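Glycerol trinitrate reductase (Agrobacterium tumefaciens, PDB 5EPD) probably acts as an FMN-dependent glycerol trinitrate reductase of the Old Yellow Enzyme family, and is captured here without flavin. Local coordinates at residues F55-L60 with D101-V106; V124-H129 with S143-E148; L166-L171 with T215-G220; A207-N212 with S259-Q264. All coordinates share one frame; numbering follows the deposited sequence.

Interaction 1: residues F55-L60 with D101-V106; sequences FVPGEL and DGWKKV
Pro-57 points CG at the face of the Trp-103 indole, the two side chains meeting at about a right angle, and this pairing dominates the contact. One corner of the pyrrolidine does the touching: CG of Pro-57 stands 3.8 Å from the centroid of the five-membered ring of Trp-103, only 11° off the ring normal, a CH-pi contact over the face. The neighbouring CD passes over the helix backbone instead and comes within 4.0 Å of CA of Gly-102. Gly-102, without a side chain, lets the proline and Val-56 lie directly against the helix backbone. Val-56 adds its CG1 methyl, which lies anti to the backbone N (chi1 177°) and reaches CA of Gly-102 at 4.2 Å. At the far side of the proline, CB of Pro-57 makes a looser contact of 4.5 Å with CG2 of Val-106, one helical turn beyond Gly-102. The indole is also held at NE1, which is hydrogen-bonded to the carbonyl of Gly-93, and Phe-190 meets it edge-to-face. A short two-stranded antiparallel hairpin, with a G1 beta bulge at Phe-55 and Val-56, is thereby packed on helix 97-112, an outer helix of the TIM barrel.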
loop_
_atom_site.group_PDB
_atom_site.type_symbol
_atom_site.label_atom_id
_atom_site.label_comp_id
_atom_site.label_asym_id
_atom_site.label_seq_id
_atom_site.Cartn_x
_atom_site.Cartn_y
_atom_site.Cartn_z
ATOM N N PHE A 55 1.166 -17.997 -4.106
ATOM C CA PHE A 55 1.241 -16.560 -3.814
ATOM C C PHE A 55 2.437 -16.232 -2.891
ATOM O O PHE A 55 2.460 -15.217 -2.150
ATOM C CB PHE A 55 -0.095 -16.060 -3.239
ATOM C CG PHE A 55 -1.284 -16.649 -3.928
ATOM C CD1 PHE A 55 -1.533 -16.363 -5.260
ATOM C CD2 PHE A 55 -2.133 -17.512 -3.261
ATOM C CE1 PHE A 55 -2.621 -16.928 -5.923
ATOM C CE2 PHE A 55 -3.234 -18.073 -3.905
ATOM C CZ PHE A 55 -3.476 -17.789 -5.243
ATOM N N VAL A 56 3.439 -17.102 -2.999
ATOM C CA VAL A 56 4.694 -16.973 -2.293
ATOM C C VAL A 56 5.582 -16.052 -3.118
ATOM O O VAL A 56 5.569 -16.140 -4.343
ATOM C CB VAL A 56 5.353 -18.369 -2.137
ATOM C CG1 VAL A 56 6.701 -18.266 -1.455
ATOM C CG2 VAL A 56 4.426 -19.319 -1.363
ATOM N N PRO A 57 6.362 -15.169 -2.452
ATOM C CA PRO A 57 7.234 -14.257 -3.198
ATOM C C PRO A 57 8.125 -15.018 -4.159
ATOM O O PRO A 57 8.711 -16.027 -3.777
ATOM C CB PRO A 57 8.066 -13.583 -2.101
ATOM C CG PRO A 57 7.191 -13.623 -0.898
ATOM C CD PRO A 57 6.467 -14.944 -0.994
ATOM N N GLY A 58 8.192 -14.546 -5.402
ATOM C CA GLY A 58 9.007 -15.179 -6.444
ATOM C C GLY A 58 10.488 -15.095 -6.130
ATOM O O GLY A 58 10.931 -14.304 -5.293
ATOM N N GLU A 59 11.266 -15.915 -6.818
ATOM C CA GLU A 59 12.629 -16.197 -6.367
ATOM C C GLU A 59 13.569 -15.026 -6.524
ATOM O O GLU A 59 14.583 -14.996 -5.864
ATOM C CB GLU A 59 13.197 -17.454 -7.056
ATOM C CG GLU A 59 13.632 -17.279 -8.502
ATOM C CD GLU A 59 14.134 -18.579 -9.071
ATOM O OE1 GLU A 59 13.305 -19.477 -9.256
ATOM O OE2 GLU A 59 15.350 -18.716 -9.307
ATOM N N LEU A 60 13.227 -14.070 -7.382
ATOM C CA LEU A 60 14.030 -12.860 -7.588
ATOM C C LEU A 60 13.626 -11.649 -6.745
ATOM O O LEU A 60 14.292 -10.594 -6.813
ATOM C CB LEU A 60 13.936 -12.430 -9.040
ATOM C CG LEU A 60 14.266 -13.504 -10.066
ATOM C CD1 LEU A 60 13.999 -12.918 -11.448
ATOM C CD2 LEU A 60 15.708 -14.001 -9.908
ATOM N N ASP A 101 7.418 -17.571 5.070
ATOM C CA ASP A 101 8.800 -18.027 4.913
ATOM C C ASP A 101 9.463 -17.441 3.671
ATOM O O ASP A 101 10.643 -17.070 3.730
ATOM C CB ASP A 101 8.893 -19.555 4.959
ATOM C CG ASP A 101 8.449 -20.116 6.304
ATOM O OD1 ASP A 101 8.225 -19.336 7.267
ATOM O OD2 ASP A 101 8.299 -21.344 6.392
ATOM N N GLY A 102 8.714 -17.318 2.575
ATOM C CA GLY A 102 9.174 -16.530 1.426
ATOM C C GLY A 102 9.528 -15.068 1.774
ATOM O O GLY A 102 10.547 -14.520 1.300
ATOM N N TRP A 103 8.693 -14.438 2.601
ATOM C CA TRP A 103 8.908 -13.046 2.997
ATOM C C TRP A 103 10.112 -12.857 3.907
ATOM O O TRP A 103 10.681 -11.748 3.956
ATOM C CB TRP A 103 7.678 -12.472 3.716
ATOM C CG TRP A 103 6.570 -12.096 2.808
ATOM C CD1 TRP A 103 5.333 -12.672 2.735
ATOM C CD2 TRP A 103 6.585 -11.044 1.837
ATOM N NE1 TRP A 103 4.575 -12.039 1.778
ATOM C CE2 TRP A 103 5.319 -11.041 1.206
ATOM C CE3 TRP A 103 7.543 -10.100 1.442
ATOM C CZ2 TRP A 103 4.986 -10.135 0.196
ATOM C CZ3 TRP A 103 7.211 -9.199 0.433
ATOM C CH2 TRP A 103 5.937 -9.229 -0.177
ATOM N N LYS A 104 10.471 -13.902 4.659
ATOM C CA LYS A 104 11.607 -13.806 5.594
ATOM C C LYS A 104 12.897 -13.554 4.847
ATOM O O LYS A 104 13.724 -12.757 5.277
ATOM C CB LYS A 104 11.752 -15.061 6.444
ATOM C CG LYS A 104 10.830 -15.118 7.641
ATOM C CD LYS A 104 10.902 -16.502 8.253
ATOM C CE LYS A 104 10.193 -16.577 9.586
ATOM N NZ LYS A 104 9.905 -17.998 9.921
ATOM N N LYS A 105 13.053 -14.233 3.722
ATOM C CA LYS A 105 14.209 -14.029 2.888
ATOM C C LYS A 105 14.292 -12.580 2.381
ATOM O O LYS A 105 15.383 -12.015 2.260
ATOM C CB LYS A 105 14.153 -14.981 1.714
ATOM C CG LYS A 105 14.133 -16.452 2.088
ATOM C CD LYS A 105 14.642 -17.257 0.897
ATOM C CE LYS A 105 14.720 -18.745 1.172
ATOM N NZ LYS A 105 13.395 -19.363 0.915
ATOM N N VAL A 106 13.138 -11.983 2.082
ATOM C CA VAL A 106 13.070 -10.610 1.556
ATOM C C VAL A 106 13.373 -9.598 2.656
ATOM O O VAL A 106 14.174 -8.701 2.449
ATOM C CB VAL A 106 11.687 -10.314 0.933
ATOM C CG1 VAL A 106 11.605 -8.877 0.418
ATOM C CG2 VAL A 106 11.397 -11.310 -0.186
#

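Interaction 2: residues V124-H129 with S143-E148; sequences VGRISH and SAIRAE
Arg-126 and Ala-147 form the dense part of this contact, the methyl of the alanine lying over one face of the guanidinium. CB of Ala-147 is 3.7 Å from NE of Arg-126 and sits toward the rim of the flat group. The arginine reaches this place with an extended chain from CG to NE, after a first torsion (chi1 71°) that sets CG between the backbone N and the carbonyl carbon. Its NH1 then donates to the carbonyl O of Ile-145 at 2.8 Å. That bond is bent, with an N-H...O angle of 149°, and the donor approaches from above the carbonyl plane. At the guanidinium edge CB of Ile-145 lies in plane, 3.8 Å from NH1, while Pro-163 also touches the arginine.

Elsewhere the fit is looser. Ile-127 approaches Ala-147 only through CG1, 4.5 Å from CB, and a water bridges the two backbones, donating to O of Arg-126 at 2.7 Å and accepting from N of Ala-147 at 2.9 Å. Further out, Arg-146 and Glu-148 turn their CB atoms away from the turn and pair by charge alone, without an N-H directed at the carboxylate. Within this contact the buried guanidinium has the carbonyl of Ile-145 as its hydrogen-bond partner, whose dipole probably eases burial of the charge, while the Ala-147 methyl only packs on its face.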
loop_
_atom_site.group_PDB
_atom_site.type_symbol
_atom_site.label_atom_id
_atom_site.label_comp_id
_atom_site.label_asym_id
_atom_site.label_seq_id
_atom_site.Cartn_x
_atom_site.Cartn_y
_atom_site.Cartn_z
ATOM N N VAL A 124 -8.725 -6.382 -1.693
ATOM C CA VAL A 124 -9.236 -5.650 -2.869
ATOM C C VAL A 124 -10.745 -5.386 -2.942
ATOM O O VAL A 124 -11.212 -4.570 -3.751
ATOM C CB VAL A 124 -8.823 -6.335 -4.192
ATOM C CG1 VAL A 124 -7.296 -6.416 -4.268
ATOM C CG2 VAL A 124 -9.512 -7.689 -4.368
ATOM N N GLY A 125 -11.519 -6.088 -2.132
ATOM C CA GLY A 125 -12.972 -5.976 -2.213
ATOM C C GLY A 125 -13.452 -6.282 -3.625
ATOM O O GLY A 125 -13.083 -7.314 -4.203
ATOM N N ARG A 126 -14.262 -5.387 -4.188
ATOM C CA ARG A 126 -14.901 -5.661 -5.491
ATOM C C ARG A 126 -13.965 -5.599 -6.705
ATOM O O ARG A 126 -14.378 -5.985 -7.828
ATOM C CB ARG A 126 -16.061 -4.705 -5.725
ATOM C CG ARG A 126 -15.635 -3.278 -5.992
ATOM C CD ARG A 126 -16.801 -2.330 -5.857
ATOM N NE ARG A 126 -16.373 -0.975 -6.168
ATOM C CZ ARG A 126 -17.171 0.017 -6.569
ATOM N NH1 ARG A 126 -18.489 -0.141 -6.722
ATOM N NH2 ARG A 126 -16.630 1.200 -6.796
ATOM N N ILE A 127 -12.725 -5.126 -6.487
ATOM C CA ILE A 127 -11.721 -5.066 -7.562
ATOM C C ILE A 127 -11.001 -6.416 -7.634
ATOM O O ILE A 127 -9.825 -6.552 -7.240
ATOM C CB ILE A 127 -10.755 -3.881 -7.374
ATOM C CG1 ILE A 127 -11.559 -2.578 -7.306
ATOM C CG2 ILE A 127 -9.785 -3.771 -8.548
ATOM C CD1 ILE A 127 -10.697 -1.352 -7.087
ATOM N N SER A 128 -11.749 -7.407 -8.134
ATOM C CA SER A 128 -11.249 -8.767 -8.352
ATOM C C SER A 128 -12.039 -9.447 -9.470
ATOM O O SER A 128 -12.876 -8.823 -10.138
ATOM C CB SER A 128 -11.343 -9.589 -7.058
ATOM O OG SER A 128 -10.669 -10.834 -7.188
ATOM N N HIS A 129 -11.766 -10.725 -9.677
ATOM C CA HIS A 129 -12.439 -11.489 -10.723
ATOM C C HIS A 129 -12.723 -12.867 -10.157
ATOM O O HIS A 129 -11.950 -13.381 -9.348
ATOM C CB HIS A 129 -11.546 -11.569 -11.960
ATOM C CG HIS A 129 -12.240 -12.072 -13.189
ATOM N ND1 HIS A 129 -12.356 -13.412 -13.487
ATOM C CD2 HIS A 129 -12.816 -11.412 -14.224
ATOM C CE1 HIS A 129 -12.991 -13.561 -14.636
ATOM N NE2 HIS A 129 -13.276 -12.361 -15.109
ATOM N N SER A 143 -21.571 -3.047 -0.881
ATOM C CA SER A 143 -22.815 -3.091 -1.629
ATOM C C SER A 143 -22.517 -3.757 -2.958
ATOM O O SER A 143 -21.378 -3.716 -3.439
ATOM C CB SER A 143 -23.333 -1.676 -1.855
ATOM O OG SER A 143 -23.430 -0.982 -0.620
ATOM N N ALA A 144 -23.532 -4.396 -3.539
ATOM C CA ALA A 144 -23.406 -5.093 -4.830
ATOM C C ALA A 144 -23.444 -4.089 -5.996
ATOM O O ALA A 144 -24.453 -3.949 -6.680
ATOM C CB ALA A 144 -24.512 -6.142 -4.969
ATOM N N ILE A 145 -22.347 -3.350 -6.173
ATOM C CA ILE A 145 -22.196 -2.398 -7.277
ATOM C C ILE A 145 -20.826 -2.703 -7.872
ATOM O O ILE A 145 -19.810 -2.579 -7.187
ATOM C CB ILE A 145 -22.205 -0.922 -6.812
ATOM C CG1 ILE A 145 -23.386 -0.622 -5.880
ATOM C CG2 ILE A 145 -22.220 0.012 -8.018
ATOM C CD1 ILE A 145 -23.191 0.594 -4.987
ATOM N N ARG A 146 -20.804 -3.132 -9.131
ATOM C CA ARG A 146 -19.567 -3.418 -9.842
ATOM C C ARG A 146 -18.740 -2.146 -9.980
ATOM O O ARG A 146 -19.285 -1.047 -10.133
ATOM C CB ARG A 146 -19.876 -3.942 -11.240
ATOM C CG ARG A 146 -18.768 -4.802 -11.812
ATOM C CD ARG A 146 -19.151 -5.374 -13.165
ATOM N NE ARG A 146 -18.603 -4.590 -14.271
ATOM C CZ ARG A 146 -19.260 -3.690 -14.999
ATOM N NH1 ARG A 146 -20.537 -3.405 -14.763
ATOM N NH2 ARG A 146 -18.611 -3.058 -15.979
ATOM N N ALA A 147 -17.421 -2.293 -9.919
ATOM C CA ALA A 147 -16.533 -1.211 -10.292
ATOM C C ALA A 147 -16.374 -1.206 -11.828
ATOM O O ALA A 147 -16.406 -2.254 -12.468
ATOM C CB ALA A 147 -15.192 -1.367 -9.609
ATOM N N GLU A 148 -16.238 -0.004 -12.389
ATOM C CA GLU A 148 -15.948 0.223 -13.807
ATOM C C GLU A 148 -14.418 0.234 -14.089
ATOM O O GLU A 148 -13.888 1.214 -14.634
ATOM C CB GLU A 148 -16.552 1.581 -14.224
ATOM C CG GLU A 148 -18.045 1.669 -14.054
ATOM C CD GLU A 148 -18.728 0.578 -14.835
ATOM O OE1 GLU A 148 -18.705 0.653 -16.086
ATOM O OE2 GLU A 148 -19.244 -0.372 -14.206
HETATM O O HOH W 1 -16.399 -4.882 -9.159
#

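Interaction 3: residues L166-L171 with T215-G220; sequences LELEEL and TDTYGG
Apolar contact comes first, with Leu-171 and Leu-168 both meeting Tyr-218. Leu-171 and the tyrosine approach from opposite directions, and CD1 of Leu-171 lies over one face of the ring. Leu-168 comes to the same ring from another side: its CD1 is at the edge, near the ring plane, 3.5 Å from CD1 of Tyr-218, and the two side chains cross at about a right angle. The leucine's CG stands anti to the backbone N (chi1 -175°), which carries the methyl out toward the tyrosine although the CB does not point straight at it. Phe-206, from helix 202-207, touches both Leu-171 and Tyr-218.

These residues belong to connections outside the barrel strands of a TIM fold: 166-171 leads into helix 171-187, while 215-220 is a loop between helices 202-207 and 222-225, with a type I turn from Asp-216 to Gly-219.

Mixed polar and apolar contacts flank the ring. CD1 of Leu-168 also lies 3.4 Å from OD2 of Asp-216, the two side chains sliding past each other in opposite directions, and 3.8 Å from OG1 of Thr-217. The charge on that aspartate is met by Arg-214, outside the two segments, in a salt bridge to OD2.

Hydrogen bonds shape each segment internally. N of Tyr-218 donates to OD1 of Asp-216 at 2.8 Å, forming an Asx turn, with the donor above the carboxylate plane. In 166-171, N of Glu-167 gives its hydrogen to OE1 of Glu-170 at 2.7 Å. The tyrosine OH, at the far end of its ring, bonds outside the segments to Glu-231.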
loop_
_atom_site.group_PDB
_atom_site.type_symbol
_atom_site.label_atom_id
_atom_site.label_comp_id
_atom_site.label_asym_id
_atom_site.label_seq_id
_atom_site.Cartn_x
_atom_site.Cartn_y
_atom_site.Cartn_z
ATOM N N LEU A 166 -21.373 -7.823 1.447
ATOM C CA LEU A 166 -21.048 -8.619 2.643
ATOM C C LEU A 166 -22.134 -8.612 3.697
ATOM O O LEU A 166 -22.691 -7.568 4.019
ATOM C CB LEU A 166 -19.785 -8.117 3.305
ATOM C CG LEU A 166 -18.528 -8.521 2.549
ATOM C CD1 LEU A 166 -17.405 -7.533 2.885
ATOM C CD2 LEU A 166 -18.141 -9.978 2.843
ATOM N N GLU A 167 -22.414 -9.789 4.250
ATOM C CA GLU A 167 -23.301 -9.904 5.402
ATOM C C GLU A 167 -22.597 -9.218 6.573
ATOM O O GLU A 167 -21.380 -9.413 6.783
ATOM C CB GLU A 167 -23.599 -11.380 5.750
ATOM C CG GLU A 167 -24.217 -12.229 4.644
ATOM C CD GLU A 167 -25.499 -11.626 4.088
ATOM O OE1 GLU A 167 -26.206 -10.894 4.812
ATOM O OE2 GLU A 167 -25.814 -11.876 2.911
ATOM N N LEU A 168 -23.362 -8.425 7.326
ATOM C CA LEU A 168 -22.878 -7.798 8.562
ATOM C C LEU A 168 -22.064 -8.790 9.404
ATOM O O LEU A 168 -21.021 -8.436 9.980
ATOM C CB LEU A 168 -24.058 -7.281 9.388
ATOM C CG LEU A 168 -23.691 -6.493 10.648
ATOM C CD1 LEU A 168 -23.350 -5.058 10.269
ATOM C CD2 LEU A 168 -24.824 -6.514 11.662
ATOM N N GLU A 169 -22.540 -10.033 9.455
ATOM C CA GLU A 169 -21.904 -11.073 10.264
ATOM C C GLU A 169 -20.457 -11.363 9.840
ATOM O O GLU A 169 -19.643 -11.720 10.693
ATOM C CB GLU A 169 -22.715 -12.375 10.208
ATOM C CG GLU A 169 -24.060 -12.340 10.935
ATOM C CD GLU A 169 -25.041 -11.320 10.368
ATOM O OE1 GLU A 169 -25.301 -11.335 9.139
ATOM O OE2 GLU A 169 -25.555 -10.495 11.167
ATOM N N GLU A 170 -20.135 -11.211 8.545
ATOM C CA GLU A 170 -18.786 -11.582 8.023
ATOM C C GLU A 170 -17.654 -10.584 8.404
ATOM O O GLU A 170 -16.459 -10.925 8.413
ATOM C CB GLU A 170 -18.839 -11.729 6.506
ATOM C CG GLU A 170 -19.822 -12.778 6.004
ATOM C CD GLU A 170 -19.990 -12.741 4.487
ATOM O OE1 GLU A 170 -20.929 -12.072 4.017
ATOM O OE2 GLU A 170 -19.187 -13.369 3.744
ATOM N N LEU A 171 -18.054 -9.363 8.751
ATOM C CA LEU A 171 -17.137 -8.254 8.873
ATOM C C LEU A 171 -16.094 -8.504 9.945
ATOM O O LEU A 171 -14.914 -8.330 9.685
ATOM C CB LEU A 171 -17.892 -6.951 9.131
ATOM C CG LEU A 171 -18.856 -6.503 8.025
ATOM C CD1 LEU A 171 -19.331 -5.087 8.308
ATOM C CD2 LEU A 171 -18.222 -6.569 6.639
ATOM N N THR A 215 -27.288 0.340 4.702
ATOM C CA THR A 215 -28.159 1.041 5.664
ATOM C C THR A 215 -28.013 0.514 7.088
ATOM O O THR A 215 -28.762 0.935 7.977
ATOM C CB THR A 215 -29.629 0.829 5.289
ATOM O OG1 THR A 215 -29.921 -0.579 5.354
ATOM C CG2 THR A 215 -29.906 1.370 3.870
ATOM N N ASP A 216 -27.088 -0.431 7.284
ATOM C CA ASP A 216 -26.775 -0.980 8.607
ATOM C C ASP A 216 -25.688 -0.109 9.221
ATOM O O ASP A 216 -25.478 1.006 8.744
ATOM C CB ASP A 216 -26.383 -2.457 8.507
ATOM C CG ASP A 216 -25.036 -2.696 7.793
ATOM O OD1 ASP A 216 -24.218 -1.767 7.589
ATOM O OD2 ASP A 216 -24.797 -3.867 7.449
ATOM N N THR A 217 -25.000 -0.599 10.258
ATOM C CA THR A 217 -24.045 0.224 11.017
ATOM C C THR A 217 -22.737 0.541 10.279
ATOM O O THR A 217 -21.943 1.374 10.749
ATOM C CB THR A 217 -23.671 -0.408 12.388
ATOM O OG1 THR A 217 -23.420 -1.807 12.232
ATOM C CG2 THR A 217 -24.793 -0.207 13.411
ATOM N N TYR A 218 -22.516 -0.120 9.144
ATOM C CA TYR A 218 -21.310 0.080 8.333
ATOM C C TYR A 218 -21.571 0.967 7.109
ATOM O O TYR A 218 -20.742 1.038 6.201
ATOM C CB TYR A 218 -20.725 -1.289 7.936
ATOM C CG TYR A 218 -20.055 -1.968 9.103
ATOM C CD1 TYR A 218 -20.777 -2.730 10.016
ATOM C CD2 TYR A 218 -18.710 -1.797 9.326
ATOM C CE1 TYR A 218 -20.156 -3.330 11.104
ATOM C CE2 TYR A 218 -18.083 -2.390 10.403
ATOM C CZ TYR A 218 -18.803 -3.160 11.282
ATOM O OH TYR A 218 -18.127 -3.710 12.343
ATOM N N GLY A 219 -22.713 1.657 7.103
ATOM C CA GLY A 219 -23.039 2.629 6.055
ATOM C C GLY A 219 -24.089 3.636 6.500
ATOM O O GLY A 219 -24.669 3.524 7.579
ATOM N N GLY A 220 -24.321 4.645 5.675
ATOM C CA GLY A 220 -25.381 5.597 5.940
ATOM C C GLY A 220 -24.927 6.884 6.579
ATOM O O GLY A 220 -25.737 7.785 6.766
#

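Interaction 4: residues A207-N212 with S259-Q264; sequences AKDGAN and SCSDPQ
Asp-209 grips Ser-261 with both carboxylate oxygens, and together with Ser-259 and Cys-260 it accounts for most of the buried surface. OD1 of Asp-209 receives the backbone N-H of Ser-261 at 3.0 Å, nearly straight at 162° and on its syn lone pair. OD2 takes the hydroxyl hydrogen of the same serine, OG lying 2.9 Å away on the syn side but 28° out of the carboxylate plane. The paired bonds hold the carboxylate's rotation, and chi1 of 57° lets the aspartate fold back toward the serine.

Ser-259 offers its backbone O, which accepts a weak bond from N of Gly-210, 2.8 Å away, and its OG packs against the bare CA of Gly-210. A water donates to OD1 of Asp-209; its link to OG of Ser-259 is doubtful.

Cys-260 supplies the apolar part, its CB 3.8 Å from CG of Lys-208. The lysine chain then runs on extended to where its NZ forms a salt bridge with Glu-204.

These bonds tie the turn after helix 202-207 to the approach to helix 263-276. With the N-H and hydroxyl of Ser-261 and a water on its oxygens, the carboxylate is probably favoured in its ionised form.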
loop_
_atom_site.group_PDB
_atom_site.type_symbol
_atom_site.label_atom_id
_atom_site.label_comp_id
_atom_site.label_asym_id
_atom_site.label_seq_id
_atom_site.Cartn_x
_atom_site.Cartn_y
_atom_site.Cartn_z
ATOM N N ALA A 207 -15.681 3.382 2.997
ATOM C CA ALA A 207 -15.524 4.777 3.340
ATOM C C ALA A 207 -16.258 5.781 2.420
ATOM O O ALA A 207 -16.773 6.805 2.886
ATOM C CB ALA A 207 -14.037 5.115 3.388
ATOM N N LYS A 208 -16.283 5.494 1.115
ATOM C CA LYS A 208 -16.875 6.401 0.115
ATOM C C LYS A 208 -18.307 6.008 -0.315
ATOM O O LYS A 208 -18.574 4.865 -0.676
ATOM C CB LYS A 208 -15.923 6.519 -1.097
ATOM C CG LYS A 208 -14.635 7.245 -0.731
ATOM C CD LYS A 208 -13.669 7.407 -1.897
ATOM C CE LYS A 208 -12.484 8.273 -1.483
ATOM N NZ LYS A 208 -11.421 8.342 -2.526
ATOM N N ASP A 209 -19.217 6.982 -0.298
ATOM C CA ASP A 209 -20.643 6.745 -0.594
ATOM C C ASP A 209 -20.958 6.385 -2.037
ATOM O O ASP A 209 -22.053 5.874 -2.337
ATOM C CB ASP A 209 -21.517 7.926 -0.154
ATOM C CG ASP A 209 -21.115 9.275 -0.774
ATOM O OD1 ASP A 209 -20.206 9.395 -1.628
ATOM O OD2 ASP A 209 -21.742 10.269 -0.362
ATOM N N GLY A 210 -20.005 6.622 -2.935
ATOM C CA GLY A 210 -20.133 6.168 -4.316
ATOM C C GLY A 210 -20.239 4.664 -4.423
ATOM O O GLY A 210 -20.799 4.161 -5.384
ATOM N N ALA A 211 -19.695 3.952 -3.437
ATOM C CA ALA A 211 -19.728 2.502 -3.418
ATOM C C ALA A 211 -20.375 1.895 -2.190
ATOM O O ALA A 211 -20.640 0.687 -2.194
ATOM C CB ALA A 211 -18.311 1.959 -3.554
ATOM N N ASN A 212 -20.589 2.669 -1.126
ATOM C CA ASN A 212 -21.243 2.117 0.058
ATOM C C ASN A 212 -22.686 2.591 0.144
ATOM O O ASN A 212 -22.959 3.716 0.584
ATOM C CB ASN A 212 -20.481 2.463 1.339
ATOM C CG ASN A 212 -21.056 1.769 2.570
ATOM O OD1 ASN A 212 -22.221 1.343 2.597
ATOM N ND2 ASN A 212 -20.240 1.661 3.599
ATOM N N SER A 259 -16.877 7.593 -6.525
ATOM C CA SER A 259 -17.471 8.896 -6.208
ATOM C C SER A 259 -17.581 9.010 -4.683
ATOM O O SER A 259 -17.747 8.005 -3.966
ATOM C CB SER A 259 -18.826 9.137 -6.931
ATOM O OG SER A 259 -19.921 8.401 -6.390
ATOM N N CYS A 260 -17.401 10.243 -4.219
ATOM C CA CYS A 260 -17.416 10.601 -2.804
ATOM C C CYS A 260 -17.951 12.045 -2.702
ATOM O O CYS A 260 -17.230 12.997 -3.004
ATOM C CB CYS A 260 -16.011 10.473 -2.181
ATOM S SG CYS A 260 -15.928 10.995 -0.445
ATOM N N SER A 261 -19.223 12.168 -2.309
ATOM C CA SER A 261 -19.926 13.464 -2.144
ATOM C C SER A 261 -19.231 14.534 -1.320
ATOM O O SER A 261 -19.377 15.705 -1.628
ATOM C CB SER A 261 -21.295 13.258 -1.481
ATOM O OG SER A 261 -22.094 12.390 -2.245
ATOM N N ASP A 262 -18.540 14.154 -0.247
ATOM C CA ASP A 262 -17.850 15.139 0.605
ATOM C C ASP A 262 -16.626 14.505 1.285
ATOM O O ASP A 262 -16.689 14.038 2.429
ATOM C CB ASP A 262 -18.826 15.746 1.627
ATOM C CG ASP A 262 -18.170 16.800 2.506
ATOM O OD1 ASP A 262 -16.929 16.977 2.417
ATOM O OD2 ASP A 262 -18.897 17.448 3.302
ATOM N N PRO A 263 -15.505 14.465 0.566
ATOM C CA PRO A 263 -14.360 13.741 1.120
ATOM C C PRO A 263 -13.701 14.474 2.285
ATOM O O PRO A 263 -13.102 13.837 3.169
ATOM C CB PRO A 263 -13.409 13.609 -0.078
ATOM C CG PRO A 263 -13.860 14.635 -1.073
ATOM C CD PRO A 263 -15.338 14.761 -0.870
ATOM N N GLN A 264 -13.822 15.792 2.295
ATOM C CA GLN A 264 -13.250 16.570 3.380
ATOM C C GLN A 264 -13.840 16.163 4.760
ATOM O O GLN A 264 -13.094 15.833 5.695
ATOM C CB GLN A 264 -13.454 18.075 3.129
ATOM C CG GLN A 264 -12.585 18.940 4.029
ATOM C CD GLN A 264 -11.100 18.855 3.670
ATOM O OE1 GLN A 264 -10.696 19.292 2.596
ATOM N NE2 GLN A 264 -10.282 18.305 4.581
HETATM O O HOH W 2 -20.967 9.232 -4.396
HETATM O O HOH W 3 -21.351 6.363 -8.003
#

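Overall arrangement
Interactions 2, 3 and 4 cluster on one side of the barrel, their centres 15 to 16 Å apart, whereas interaction 1 lies about 28 to 36 Å from them between centres, across the chain's centre from interaction 4. Interaction 4 is the one that touches both others. Its Ala-211 packs on interaction 2, CB standing 3.7 Å from NH2 of Arg-126, and its Asn-212 reaches interaction 3, where ND2 probably bonds to O of Tyr-218 at 2.7 Å. Interactions 2 and 3 stay about 5 Å apart at their nearest atoms. Along the chain interactions 3 and 4 alternate their segments; the other pairs run in series. This is an FMN-free form, so no flavin is there to measure the contacts against.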